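Side-chain contacts in extracellular solute-binding protein, family 1 (Bifidobacterium longum subsp. infantis ATCC 15697, PDB 3QUF), which probably captures a small solute, perhaps a sugar, outside the cell and hands it to a membrane ABC transporter: residues A[33-38]-A[72-77]; A[155-160]-A[164-169]; A[184-189]-A[385-390]; A[196-201]-A[206-211]. One frame throughout, in Å; residues are numbered along the deposited sequence. Where two conformers were deposited one is given.

Contact 1: A[33-38]-A[72-77]; sequences SFYSYF and STLQTR
Tyr-35, on the strand 30-36, meets Thr-73, Leu-74 and Arg-77 in a strand-to-helix contact that combines a polar edge, an apolar edge and a cation-pi face. It sits where helix 67-79 lies over the parallel part of the main sheet; the short strand and helix axes approach to 10.0 Å and run nearly antiparallel, at 152°. With CG anti to its own nitrogen (chi1 -173°), the tyrosine sends its ring out from the strand and against the helix. At the far edge, near the ring plane, Tyr-35 OH and Thr-73 OG1 form a very short hydrogen bond of 2.5 Å whose proton is not settled. Thr-73 OG1 also lies within hydrogen-bonding reach of the carbonyls of Gln-69 and Tyr-70 in the preceding turn, which compete for its one proton. Along the neighbouring edge Leu-74 slides past in the reverse direction, its CB in the ring plane and its CD1 closest, 3.9 Å from Tyr-35 CD2. One ring face carries the guanidinium of Arg-77, stacked with the planes 30° apart. Arg-77 CZ lies 4.3 Å from the ring centroid, displaced toward the rim, and Arg-77 NH1 comes to 3.5 Å from Tyr-35 CD1. The same NH1 is bonded to Gln-62 OE1 on the adjacent strand, which fixes the arginine tip beside the sheet. Because helix 67-79 connects strands 57-63 and 86-89, which flank strand 30-36 in parallel, the arrangement belongs to a beta-alpha-beta crossover, as in the alpha/beta lobes of type II periplasmic binding proteins.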
loop_
_atom_site.group_PDB
_atom_site.type_symbol
_atom_site.label_atom_id
_atom_site.label_comp_id
_atom_site.label_asym_id
_atom_site.label_seq_id
_atom_site.Cartn_x
_atom_site.Cartn_y
_atom_site.Cartn_z
ATOM N N SER A 33 -4.030 -13.048 -24.671
ATOM C CA SER A 33 -4.790 -11.890 -24.273
ATOM C C SER A 33 -4.410 -11.433 -22.878
ATOM O O SER A 33 -3.936 -12.221 -22.056
ATOM C CB SER A 33 -6.289 -12.165 -24.336
ATOM O OG SER A 33 -6.577 -13.315 -23.578
ATOM N N PHE A 34 -4.609 -10.148 -22.616
ATOM C CA PHE A 34 -4.312 -9.544 -21.319
ATOM C C PHE A 34 -5.478 -8.654 -20.994
ATOM O O PHE A 34 -5.797 -7.769 -21.803
ATOM C CB PHE A 34 -3.015 -8.747 -21.433
ATOM C CG PHE A 34 -2.615 -7.922 -20.215
ATOM C CD1 PHE A 34 -3.010 -8.210 -18.935
ATOM C CD2 PHE A 34 -1.780 -6.821 -20.406
ATOM C CE1 PHE A 34 -2.618 -7.396 -17.853
ATOM C CE2 PHE A 34 -1.395 -6.015 -19.349
ATOM C CZ PHE A 34 -1.806 -6.281 -18.101
ATOM N N TYR A 35 -6.196 -8.957 -19.921
ATOM C CA TYR A 35 -7.261 -8.074 -19.444
ATOM C C TYR A 35 -6.635 -7.297 -18.317
ATOM O O TYR A 35 -6.388 -7.828 -17.233
ATOM C CB TYR A 35 -8.481 -8.845 -18.970
ATOM C CG TYR A 35 -9.642 -7.938 -18.637
ATOM C CD1 TYR A 35 -10.026 -6.941 -19.520
ATOM C CD2 TYR A 35 -10.340 -8.055 -17.474
ATOM C CE1 TYR A 35 -11.103 -6.092 -19.233
ATOM C CE2 TYR A 35 -11.420 -7.211 -17.174
ATOM C CZ TYR A 35 -11.774 -6.229 -18.051
ATOM O OH TYR A 35 -12.849 -5.396 -17.832
ATOM N N SER A 36 -6.339 -6.034 -18.587
ATOM C CA SER A 36 -5.493 -5.197 -17.728
ATOM C C SER A 36 -6.265 -4.259 -16.779
ATOM O O SER A 36 -7.159 -3.528 -17.199
ATOM C CB SER A 36 -4.587 -4.345 -18.607
ATOM O OG SER A 36 -3.784 -3.455 -17.845
ATOM N N TYR A 37 -5.922 -4.318 -15.507
ATOM C CA TYR A 37 -6.408 -3.344 -14.509
ATOM C C TYR A 37 -5.864 -1.945 -14.826
ATOM O O TYR A 37 -6.494 -0.922 -14.551
ATOM C CB TYR A 37 -5.936 -3.766 -13.156
ATOM C CG TYR A 37 -6.183 -2.802 -12.040
ATOM C CD1 TYR A 37 -7.419 -2.709 -11.453
ATOM C CD2 TYR A 37 -5.191 -1.950 -11.649
ATOM C CE1 TYR A 37 -7.629 -1.809 -10.402
ATOM C CE2 TYR A 37 -5.377 -1.049 -10.610
ATOM C CZ TYR A 37 -6.601 -0.978 -10.021
ATOM O OH TYR A 37 -6.790 -0.068 -8.995
ATOM N N PHE A 38 -4.670 -1.930 -15.387
ATOM C CA PHE A 38 -3.952 -0.680 -15.679
ATOM C C PHE A 38 -4.414 -0.105 -16.984
ATOM O O PHE A 38 -4.630 -0.814 -17.975
ATOM C CB PHE A 38 -2.455 -0.990 -15.715
ATOM C CG PHE A 38 -1.922 -1.434 -14.402
ATOM C CD1 PHE A 38 -1.726 -0.527 -13.383
ATOM C CD2 PHE A 38 -1.733 -2.798 -14.111
ATOM C CE1 PHE A 38 -1.266 -0.961 -12.150
ATOM C CE2 PHE A 38 -1.295 -3.197 -12.883
ATOM C CZ PHE A 38 -1.070 -2.287 -11.916
ATOM N N SER A 72 -15.454 -7.380 -11.517
ATOM C CA SER A 72 -16.616 -8.175 -11.913
ATOM C C SER A 72 -16.477 -8.677 -13.353
ATOM O O SER A 72 -16.889 -9.801 -13.665
ATOM C CB SER A 72 -17.934 -7.398 -11.698
ATOM O OG SER A 72 -18.008 -6.278 -12.553
ATOM N N THR A 73 -15.905 -7.857 -14.238
ATOM C CA THR A 73 -15.738 -8.244 -15.628
ATOM C C THR A 73 -14.655 -9.324 -15.740
ATOM O O THR A 73 -14.822 -10.292 -16.483
ATOM C CB THR A 73 -15.449 -7.047 -16.565
ATOM O OG1 THR A 73 -14.337 -6.324 -16.078
ATOM C CG2 THR A 73 -16.678 -6.090 -16.596
ATOM N N LEU A 74 -13.612 -9.210 -14.932
ATOM C CA LEU A 74 -12.574 -10.242 -14.960
ATOM C C LEU A 74 -13.173 -11.568 -14.463
ATOM O O LEU A 74 -12.936 -12.611 -15.052
ATOM C CB LEU A 74 -11.385 -9.851 -14.105
ATOM C CG LEU A 74 -10.333 -10.975 -14.004
ATOM C CD1 LEU A 74 -9.713 -11.274 -15.349
ATOM C CD2 LEU A 74 -9.236 -10.593 -12.963
ATOM N N GLN A 75 -13.978 -11.530 -13.404
ATOM C CA GLN A 75 -14.519 -12.769 -12.855
ATOM C C GLN A 75 -15.381 -13.481 -13.914
ATOM O O GLN A 75 -15.301 -14.725 -14.099
ATOM C CB GLN A 75 -15.336 -12.501 -11.609
ATOM C CG GLN A 75 -15.847 -13.740 -10.933
ATOM C CD GLN A 75 -16.589 -13.407 -9.659
ATOM O OE1 GLN A 75 -16.169 -12.527 -8.898
ATOM N NE2 GLN A 75 -17.696 -14.092 -9.418
ATOM N N THR A 76 -16.180 -12.707 -14.632
ATOM C CA THR A 76 -16.985 -13.263 -15.699
ATOM C C THR A 76 -16.128 -13.875 -16.799
ATOM O O THR A 76 -16.410 -14.965 -17.262
ATOM C CB THR A 76 -17.938 -12.207 -16.299
ATOM O OG1 THR A 76 -18.784 -11.741 -15.249
ATOM C CG2 THR A 76 -18.810 -12.826 -17.399
ATOM N N ARG A 77 -15.082 -13.167 -17.200
ATOM C CA ARG A 77 -14.233 -13.668 -18.247
ATOM C C ARG A 77 -13.457 -14.910 -17.823
ATOM O O ARG A 77 -13.268 -15.818 -18.635
ATOM C CB ARG A 77 -13.293 -12.600 -18.729
ATOM C CG ARG A 77 -14.024 -11.482 -19.413
ATOM C CD ARG A 77 -13.107 -10.463 -19.972
ATOM N NE ARG A 77 -13.916 -9.381 -20.530
ATOM C CZ ARG A 77 -13.492 -8.425 -21.352
ATOM N NH1 ARG A 77 -12.241 -8.392 -21.781
ATOM N NH2 ARG A 77 -14.360 -7.498 -21.773
#

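Contact 2: A[155-160]-A[164-169]; sequences KFPKTW and IEMGKK
Trp-160 and Ile-164 face each other along the first turn of helix 160-172, and Pro-157 of the lead-in loop packs on Met-166 in the second turn, so the contact belongs to a capped helix N-terminus folded against that loop. Thr-159 holds the N-cap position, its side chain bonding a backbone nitrogen of the first turn, while its own N meets Glu-162 OE1; the reciprocal pattern is consistent with a capping box. The helix itself starts with the bond from Ile-164 N to Trp-160 O, 2.9 Å long with an N-H...O angle of 151°. In the loop, the proline comes in crosswise to Met-166, which was modelled as selenomethionine; in the conformer described, the selenium SE is 3.3 Å from Pro-157 CD, a closeness that is doubtful. The bend at chi3 (58°) turns Met-166 CE toward the proline and the Phe-156 ring, 4.3 Å from Phe-156 CZ. In this conformer the selenium lies obliquely to that ring, 4.9 Å from its centroid, in a Met-aromatic contact, and Pro-157 CD itself rests on one face of the same ring. Leu-148 and Val-261 border this apolar cluster. Trp-160 NE1 is bonded to the carbonyl of Arg-228 in helix 223-234, which holds the indole in place. With an alanine in place of Ile-164, everything beyond CB is lost, which would probably leave a gap beside the indole at NE1 and deprive Ala-231 and Arg-228 of a packing partner. Ile-164 CG1 stands beside its own backbone N, 3.5 Å from Trp-160 O, and carries CD1 to 3.7 Å from Trp-160 NE1.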
loop_
_atom_site.group_PDB
_atom_site.type_symbol
_atom_site.label_atom_id
_atom_site.label_comp_id
_atom_site.label_asym_id
_atom_site.label_seq_id
_atom_site.Cartn_x
_atom_site.Cartn_y
_atom_site.Cartn_z
ATOM N N LYS A 155 14.901 17.542 14.352
ATOM C CA LYS A 155 14.749 16.220 13.753
ATOM C C LYS A 155 13.355 15.684 14.091
ATOM O O LYS A 155 12.752 16.056 15.108
ATOM C CB LYS A 155 15.783 15.252 14.326
ATOM C CG LYS A 155 17.216 15.450 13.797
ATOM C CD LYS A 155 18.248 14.701 14.666
ATOM C CE LYS A 155 18.185 13.166 14.485
ATOM N NZ LYS A 155 18.590 12.718 13.112
ATOM N N PHE A 156 12.851 14.793 13.252
ATOM C CA PHE A 156 11.524 14.259 13.477
ATOM C C PHE A 156 11.551 13.204 14.572
ATOM O O PHE A 156 12.461 12.380 14.591
ATOM C CB PHE A 156 10.941 13.674 12.196
ATOM C CG PHE A 156 9.456 13.593 12.232
ATOM C CD1 PHE A 156 8.691 14.707 11.960
ATOM C CD2 PHE A 156 8.820 12.429 12.624
ATOM C CE1 PHE A 156 7.316 14.659 12.045
ATOM C CE2 PHE A 156 7.453 12.379 12.726
ATOM C CZ PHE A 156 6.688 13.501 12.427
ATOM N N PRO A 157 10.537 13.206 15.452
ATOM C CA PRO A 157 10.419 12.184 16.485
ATOM C C PRO A 157 10.540 10.749 15.988
ATOM O O PRO A 157 9.903 10.372 14.986
ATOM C CB PRO A 157 9.020 12.433 17.056
ATOM C CG PRO A 157 8.843 13.847 16.966
ATOM C CD PRO A 157 9.506 14.241 15.632
ATOM N N LYS A 158 11.322 9.961 16.715
ATOM C CA LYS A 158 11.546 8.574 16.398
ATOM C C LYS A 158 10.467 7.642 16.952
ATOM O O LYS A 158 10.210 6.623 16.345
ATOM C CB LYS A 158 12.927 8.149 16.877
ATOM C CG LYS A 158 14.012 8.733 15.991
ATOM C CD LYS A 158 15.398 8.244 16.426
ATOM C CE LYS A 158 16.494 8.814 15.512
ATOM N NZ LYS A 158 16.069 8.837 14.078
ATOM N N THR A 159 9.849 7.989 18.090
ATOM C CA THR A 159 8.841 7.139 18.693
ATOM C C THR A 159 7.531 7.867 18.828
ATOM O O THR A 159 7.481 9.080 18.870
ATOM C CB THR A 159 9.283 6.669 20.086
ATOM O OG1 THR A 159 9.338 7.805 20.964
ATOM C CG2 THR A 159 10.658 5.990 20.004
ATOM N N TRP A 160 6.462 7.104 18.914
ATOM C CA TRP A 160 5.137 7.679 19.067
ATOM C C TRP A 160 4.989 8.570 20.324
ATOM O O TRP A 160 4.346 9.631 20.279
ATOM C CB TRP A 160 4.106 6.550 19.038
ATOM C CG TRP A 160 2.729 7.032 18.924
ATOM C CD1 TRP A 160 1.795 7.079 19.911
ATOM C CD2 TRP A 160 2.079 7.483 17.738
ATOM N NE1 TRP A 160 0.607 7.587 19.425
ATOM C CE2 TRP A 160 0.757 7.843 18.092
ATOM C CE3 TRP A 160 2.488 7.635 16.408
ATOM C CZ2 TRP A 160 -0.158 8.332 17.170
ATOM C CZ3 TRP A 160 1.586 8.136 15.497
ATOM C CH2 TRP A 160 0.268 8.468 15.879
ATOM N N ILE A 164 3.848 12.468 20.372
ATOM C CA ILE A 164 2.779 13.056 21.175
ATOM C C ILE A 164 3.346 14.297 21.887
ATOM O O ILE A 164 2.715 15.368 21.887
ATOM C CB ILE A 164 2.181 12.053 22.181
ATOM C CG1 ILE A 164 1.361 10.985 21.442
ATOM C CG2 ILE A 164 1.278 12.763 23.200
ATOM C CD1 ILE A 164 0.888 9.822 22.318
ATOM N N GLU A 165 4.538 14.163 22.458
ATOM C CA GLU A 165 5.170 15.293 23.168
ATOM C C GLU A 165 5.431 16.460 22.199
ATOM O O GLU A 165 5.183 17.611 22.550
ATOM C CB GLU A 165 6.475 14.868 23.831
ATOM C CG GLU A 165 6.302 13.965 25.056
ATOM C CD GLU A 165 5.413 14.564 26.175
ATOM O OE1 GLU A 165 5.686 15.703 26.629
ATOM O OE2 GLU A 165 4.439 13.887 26.598
HETATM N N MSE A 166 5.879 16.157 20.978
HETATM C CA MSE A 166 6.104 17.192 19.966
HETATM C C MSE A 166 4.802 17.881 19.583
HETATM O O MSE A 166 4.769 19.110 19.443
HETATM C CB MSE A 166 6.744 16.593 18.715
HETATM C CG MSE A 166 7.146 17.604 17.643
HETATM SE SE MSE A 166 7.355 16.775 15.904
HETATM C CE MSE A 166 5.554 16.013 15.729
ATOM N N GLY A 167 3.752 17.098 19.427
ATOM C CA GLY A 167 2.460 17.602 19.022
ATOM C C GLY A 167 1.903 18.583 20.052
ATOM O O GLY A 167 1.315 19.604 19.684
ATOM N N LYS A 168 2.054 18.240 21.329
ATOM C CA LYS A 168 1.482 19.060 22.407
ATOM C C LYS A 168 2.120 20.429 22.376
ATOM O O LYS A 168 1.428 21.441 22.552
ATOM C CB LYS A 168 1.650 18.382 23.770
ATOM C CG LYS A 168 0.770 17.153 23.915
ATOM C CD LYS A 168 0.632 16.589 25.325
ATOM C CE LYS A 168 1.817 15.745 25.746
ATOM N NZ LYS A 168 1.793 15.562 27.245
ATOM N N LYS A 169 3.427 20.452 22.142
ATOM C CA LYS A 169 4.190 21.689 22.062
ATOM C C LYS A 169 3.793 22.533 20.868
ATOM O O LYS A 169 3.694 23.742 20.976
ATOM C CB LYS A 169 5.677 21.401 21.992
ATOM C CG LYS A 169 6.257 20.752 23.242
ATOM C CD LYS A 169 7.749 20.456 23.050
ATOM C CE LYS A 169 8.374 19.635 24.195
ATOM N NZ LYS A 169 9.603 18.892 23.721
#

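Contact 3: A[184-189]-A[385-390]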
loop_
_atom_site.group_PDB
_atom_site.type_symbol
_atom_site.label_atom_id
_atom_site.label_comp_id
_atom_site.label_asym_id
_atom_site.label_seq_id
_atom_site.Cartn_x
_atom_site.Cartn_y
_atom_site.Cartn_z
ATOM N N THR A 184 -11.844 8.084 4.088
ATOM C CA THR A 184 -11.792 7.267 2.883
ATOM C C THR A 184 -11.057 5.946 3.070
ATOM O O THR A 184 -11.198 5.033 2.265
ATOM C CB THR A 184 -11.009 8.007 1.797
ATOM O OG1 THR A 184 -9.804 8.537 2.375
ATOM C CG2 THR A 184 -11.852 9.140 1.216
ATOM N N GLN A 185 -10.244 5.866 4.116
ATOM C CA GLN A 185 -9.465 4.677 4.363
ATOM C C GLN A 185 -9.034 4.622 5.813
ATOM O O GLN A 185 -9.128 5.621 6.544
ATOM C CB GLN A 185 -8.239 4.665 3.444
ATOM C CG GLN A 185 -7.393 5.888 3.627
ATOM C CD GLN A 185 -6.189 5.951 2.702
ATOM O OE1 GLN A 185 -5.960 5.062 1.873
ATOM N NE2 GLN A 185 -5.414 7.003 2.852
ATOM N N ILE A 186 -8.553 3.462 6.215
ATOM C CA ILE A 186 -7.922 3.293 7.529
ATOM C C ILE A 186 -6.819 4.360 7.598
ATOM O O ILE A 186 -6.101 4.574 6.619
ATOM C CB ILE A 186 -7.333 1.876 7.625
ATOM C CG1 ILE A 186 -8.488 0.864 7.504
ATOM C CG2 ILE A 186 -6.560 1.659 8.907
ATOM C CD1 ILE A 186 -9.455 0.972 8.620
ATOM N N ALA A 187 -6.666 4.997 8.762
ATOM C CA ALA A 187 -5.683 6.054 8.936
ATOM C C ALA A 187 -4.277 5.554 8.660
ATOM O O ALA A 187 -3.849 4.515 9.181
ATOM C CB ALA A 187 -5.746 6.649 10.366
ATOM N N GLY A 188 -3.548 6.313 7.860
ATOM C CA GLY A 188 -2.152 5.984 7.568
ATOM C C GLY A 188 -1.256 6.009 8.813
ATOM O O GLY A 188 -0.362 5.184 8.957
ATOM N N SER A 189 -1.483 6.946 9.715
ATOM C CA SER A 189 -0.675 7.006 10.957
ATOM C C SER A 189 -0.873 5.769 11.828
ATOM O O SER A 189 0.075 5.221 12.392
ATOM C CB SER A 189 -0.994 8.301 11.773
ATOM O OG SER A 189 -2.373 8.390 12.166
ATOM N N ALA A 385 -15.165 3.703 10.574
ATOM C CA ALA A 385 -16.148 4.058 11.605
ATOM C C ALA A 385 -15.536 4.016 13.006
ATOM O O ALA A 385 -15.693 4.956 13.777
ATOM C CB ALA A 385 -17.369 3.120 11.499
ATOM N N GLN A 386 -14.756 2.975 13.308
ATOM C CA GLN A 386 -14.203 2.833 14.650
ATOM C C GLN A 386 -13.127 3.876 14.917
ATOM O O GLN A 386 -13.061 4.432 16.019
ATOM C CB GLN A 386 -13.625 1.433 14.872
ATOM C CG GLN A 386 -14.633 0.292 14.758
ATOM C CD GLN A 386 -15.839 0.495 15.608
ATOM O OE1 GLN A 386 -15.732 0.811 16.785
ATOM N NE2 GLN A 386 -17.004 0.310 15.032
ATOM N N GLN A 387 -12.279 4.168 13.922
ATOM C CA GLN A 387 -11.184 5.095 14.175
ATOM C C GLN A 387 -11.736 6.491 14.460
ATOM O O GLN A 387 -11.229 7.232 15.330
ATOM C CB GLN A 387 -10.168 5.088 13.035
ATOM C CG GLN A 387 -10.545 5.822 11.813
ATOM C CD GLN A 387 -9.631 5.461 10.627
ATOM O OE1 GLN A 387 -8.713 4.645 10.759
ATOM N NE2 GLN A 387 -9.916 6.058 9.451
ATOM N N GLN A 388 -12.793 6.863 13.731
ATOM C CA GLN A 388 -13.425 8.145 13.975
ATOM C C GLN A 388 -14.016 8.221 15.410
ATOM O O GLN A 388 -13.855 9.229 16.112
ATOM C CB GLN A 388 -14.476 8.429 12.902
ATOM C CG GLN A 388 -13.953 8.670 11.488
ATOM C CD GLN A 388 -15.059 8.719 10.444
ATOM O OE1 GLN A 388 -16.230 8.699 10.797
ATOM N NE2 GLN A 388 -14.703 8.793 9.166
ATOM N N LYS A 389 -14.663 7.147 15.862
ATOM C CA LYS A 389 -15.215 7.102 17.222
ATOM C C LYS A 389 -14.123 7.171 18.290
ATOM O O LYS A 389 -14.317 7.749 19.346
ATOM C CB LYS A 389 -16.052 5.843 17.435
ATOM C CG LYS A 389 -17.311 5.857 16.622
ATOM C CD LYS A 389 -18.180 4.572 16.776
ATOM C CE LYS A 389 -19.132 4.445 15.578
ATOM N NZ LYS A 389 -19.796 3.105 15.400
ATOM N N ILE A 390 -12.969 6.563 18.024
ATOM C CA ILE A 390 -11.850 6.674 18.972
ATOM C C ILE A 390 -11.390 8.111 19.067
ATOM O O ILE A 390 -11.205 8.639 20.187
ATOM C CB ILE A 390 -10.648 5.828 18.580
ATOM C CG1 ILE A 390 -10.929 4.354 18.788
ATOM C CG2 ILE A 390 -9.370 6.285 19.374
ATOM C CD1 ILE A 390 -9.929 3.467 18.092
#
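Gln-387 leaves helix 376-391 and ends against the backbone of Gln-185, Ile-186 and Ala-187, in the loop that leads into helix 188-199. From CB, which points at that loop, CG takes the crowded position between the backbone N and the carbonyl carbon (chi1 77°). Beyond CG the chain is extended, so the terminal amide is carried across to the loop backbone, and Trp-229 of helix 223-234 touches the Gln-387 side chain. Gln-387 CD comes to 3.5 Å from Ala-187 N, with Ala-187 CB its apolar neighbour at 4.1 Å. Then the amide divides its two ends between two backbone groups of the loop. Gln-387 OE1 accepts from Ala-187 N at 2.9 Å; the bond is nearly straight at hydrogen (162°), yet the donor meets the oxygen from the side, the C=O...N angle being 112°. This N-H belongs to the N-cap residue of helix 188-199, and the contact thereby joins two helices distant in sequence, probably within one lobe of what is, by family, a two-lobed solute-binding protein. The same oxygen also brushes carbon: Ile-186 CA and Ala-187 CB each lie 3.6 Å from Gln-387 OE1. At the other end, Gln-387 NE2 donates to Gln-185 O at 3.0 Å, with that oxygen almost in the plane of the glutamine amide. The opposed donor and acceptor ends, gripping a carbonyl and an N-H two residues apart, fix which way round the amide is turned. Gln-387 NE2 is also bonded to the carbonyl of Phe-182, which Gln-388 NE2 shares.

Contact 4: A[196-201]-A[206-211]; sequences SYYGEQ and DLDADI
Tyr-198 and Leu-207 bring the two backbones together, their CA atoms 6.3 Å apart, where the C-terminal part of helix 188-199 passes a type I beta turn. That turn runs from Asp-206 to Ala-209 and leads directly into the short helix 209-212. A chi1 of -72°, with CG anti to the carbonyl carbon, directs the Tyr-198 ring toward the Leu-207 peptide: Leu-207 O stands 3.5 Å above the ring plane, over its centre. Tyr-197 CD2 covers the opposite face nearer the rim, and Leu-207 CB packs 3.5 Å from Tyr-198 CD2. The phenol hydroxyl donates to Asp-208 OD1 at 2.6 Å. Ring and carboxylate stand almost perpendicular (89°), and the hydroxyl approaches OD1 from above the carboxylate plane. Asp-208 sits at an N-cap position but makes no capping bond; its OD1 also receives Trp-222 NE1, and its OD2 is bonded to Tyr-368 OH, three bonds that fix the buried carboxylate. A phenylalanine in place of Tyr-198 would lack the hydroxyl, and would probably leave OD1 without its phenol partner and the carboxylate freer to turn. Beside this bond, Ile-211 CD1 lies 3.7 Å from Tyr-198 OH.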
loop_
_atom_site.group_PDB
_atom_site.type_symbol
_atom_site.label_atom_id
_atom_site.label_comp_id
_atom_site.label_asym_id
_atom_site.label_seq_id
_atom_site.Cartn_x
_atom_site.Cartn_y
_atom_site.Cartn_z
ATOM N N SER A 196 4.770 -0.986 12.949
ATOM C CA SER A 196 5.868 -1.008 13.926
ATOM C C SER A 196 5.613 -1.991 15.034
ATOM O O SER A 196 6.520 -2.726 15.443
ATOM C CB SER A 196 6.065 0.381 14.480
ATOM O OG SER A 196 7.041 0.439 15.527
ATOM N N TYR A 197 4.401 -1.991 15.580
ATOM C CA TYR A 197 4.012 -2.971 16.594
ATOM C C TYR A 197 4.386 -4.376 16.210
ATOM O O TYR A 197 4.921 -5.115 17.027
ATOM C CB TYR A 197 2.496 -2.878 16.904
ATOM C CG TYR A 197 1.924 -4.009 17.710
ATOM C CD1 TYR A 197 1.962 -3.985 19.100
ATOM C CD2 TYR A 197 1.312 -5.082 17.089
ATOM C CE1 TYR A 197 1.433 -5.001 19.835
ATOM C CE2 TYR A 197 0.751 -6.119 17.846
ATOM C CZ TYR A 197 0.831 -6.054 19.221
ATOM O OH TYR A 197 0.294 -7.085 19.966
ATOM N N TYR A 198 4.126 -4.734 14.959
ATOM C CA TYR A 198 4.457 -6.035 14.448
ATOM C C TYR A 198 5.925 -6.177 14.076
ATOM O O TYR A 198 6.566 -7.210 14.387
ATOM C CB TYR A 198 3.597 -6.316 13.216
ATOM C CG TYR A 198 2.134 -6.599 13.440
ATOM C CD1 TYR A 198 1.715 -7.562 14.368
ATOM C CD2 TYR A 198 1.173 -5.977 12.658
ATOM C CE1 TYR A 198 0.384 -7.895 14.508
ATOM C CE2 TYR A 198 -0.176 -6.320 12.801
ATOM C CZ TYR A 198 -0.558 -7.297 13.696
ATOM O OH TYR A 198 -1.899 -7.653 13.825
ATOM N N GLY A 199 6.478 -5.160 13.420
ATOM C CA GLY A 199 7.832 -5.233 12.898
ATOM C C GLY A 199 8.838 -5.317 14.034
ATOM O O GLY A 199 9.870 -6.002 13.909
ATOM N N GLU A 200 8.537 -4.664 15.145
ATOM C CA GLU A 200 9.425 -4.696 16.316
ATOM C C GLU A 200 9.523 -6.085 16.907
ATOM O O GLU A 200 10.520 -6.385 17.582
ATOM C CB GLU A 200 8.960 -3.691 17.380
ATOM C CG GLU A 200 9.166 -2.203 16.973
ATOM C CD GLU A 200 8.660 -1.233 17.996
ATOM O OE1 GLU A 200 8.044 -1.680 18.997
ATOM O OE2 GLU A 200 8.928 -0.019 17.855
ATOM N N GLN A 201 8.501 -6.917 16.674
ATOM C CA GLN A 201 8.512 -8.316 17.060
ATOM C C GLN A 201 9.214 -9.229 16.069
ATOM O O GLN A 201 9.210 -10.444 16.265
ATOM C CB GLN A 201 7.100 -8.830 17.202
ATOM C CG GLN A 201 6.241 -8.066 18.157
ATOM C CD GLN A 201 4.847 -8.630 18.177
ATOM O OE1 GLN A 201 4.637 -9.795 18.553
ATOM N NE2 GLN A 201 3.889 -7.822 17.828
ATOM N N ASP A 206 3.195 -9.841 5.214
ATOM C CA ASP A 206 1.807 -9.673 5.583
ATOM C C ASP A 206 1.691 -9.682 7.115
ATOM O O ASP A 206 1.514 -10.743 7.748
ATOM C CB ASP A 206 0.982 -10.778 4.929
ATOM C CG ASP A 206 -0.531 -10.548 5.049
ATOM O OD1 ASP A 206 -0.958 -9.489 5.568
ATOM O OD2 ASP A 206 -1.280 -11.456 4.630
ATOM N N LEU A 207 1.852 -8.502 7.718
ATOM C CA LEU A 207 2.061 -8.366 9.143
ATOM C C LEU A 207 0.893 -8.847 9.987
ATOM O O LEU A 207 1.105 -9.363 11.068
ATOM C CB LEU A 207 2.461 -6.931 9.525
ATOM C CG LEU A 207 3.729 -6.377 8.887
ATOM C CD1 LEU A 207 3.915 -4.879 9.397
ATOM C CD2 LEU A 207 4.983 -7.249 9.231
ATOM N N ASP A 208 -0.323 -8.720 9.461
ATOM C CA ASP A 208 -1.531 -9.128 10.150
ATOM C C ASP A 208 -1.875 -10.629 9.970
ATOM O O ASP A 208 -2.956 -11.076 10.354
ATOM C CB ASP A 208 -2.727 -8.262 9.700
ATOM C CG ASP A 208 -2.792 -6.944 10.403
ATOM O OD1 ASP A 208 -3.123 -6.921 11.602
ATOM O OD2 ASP A 208 -2.558 -5.910 9.744
ATOM N N ALA A 209 -0.943 -11.424 9.450
ATOM C CA ALA A 209 -1.269 -12.828 9.143
ATOM C C ALA A 209 -1.772 -13.689 10.298
ATOM O O ALA A 209 -2.521 -14.652 10.021
ATOM C CB ALA A 209 -0.099 -13.525 8.383
ATOM N N ASP A 210 -1.379 -13.419 11.535
ATOM C CA ASP A 210 -1.915 -14.167 12.715
ATOM C C ASP A 210 -3.435 -13.978 12.792
ATOM O O ASP A 210 -4.169 -14.937 13.090
ATOM C CB ASP A 210 -1.298 -13.734 14.057
ATOM C CG ASP A 210 0.149 -14.224 14.248
ATOM O OD1 ASP A 210 0.568 -15.114 13.488
ATOM O OD2 ASP A 210 0.844 -13.731 15.171
ATOM N N ILE A 211 -3.910 -12.762 12.521
ATOM C CA ILE A 211 -5.357 -12.535 12.461
ATOM C C ILE A 211 -5.976 -13.277 11.282
ATOM O O ILE A 211 -6.988 -13.984 11.443
ATOM C CB ILE A 211 -5.719 -11.045 12.482
ATOM C CG1 ILE A 211 -5.307 -10.448 13.826
ATOM C CG2 ILE A 211 -7.239 -10.825 12.250
ATOM C CD1 ILE A 211 -5.362 -8.913 13.881
#

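Contact 1 stands apart, 46 Å from contact 2 between centres and on the other side of the chain's centre; its strand-and-helix packing probably belongs to one lobe, and contacts 2, 3 and 4 to the second. Contacts 2 and 3 touch, with Trp-160 CH2 4.3 Å from Ser-189 CB. Contacts 3 and 4 use the start and the end of the same helix, 188-199, with centres 19 Å apart. Helix 223-234 borders contacts 2 and 3 through Arg-228 and Trp-229, and reaches contact 4 through Tyr-197, beside Tyr-198. Solute-binding proteins of this family generally hold their ligand between lobes, but none of the four contacts can be assigned to that site here.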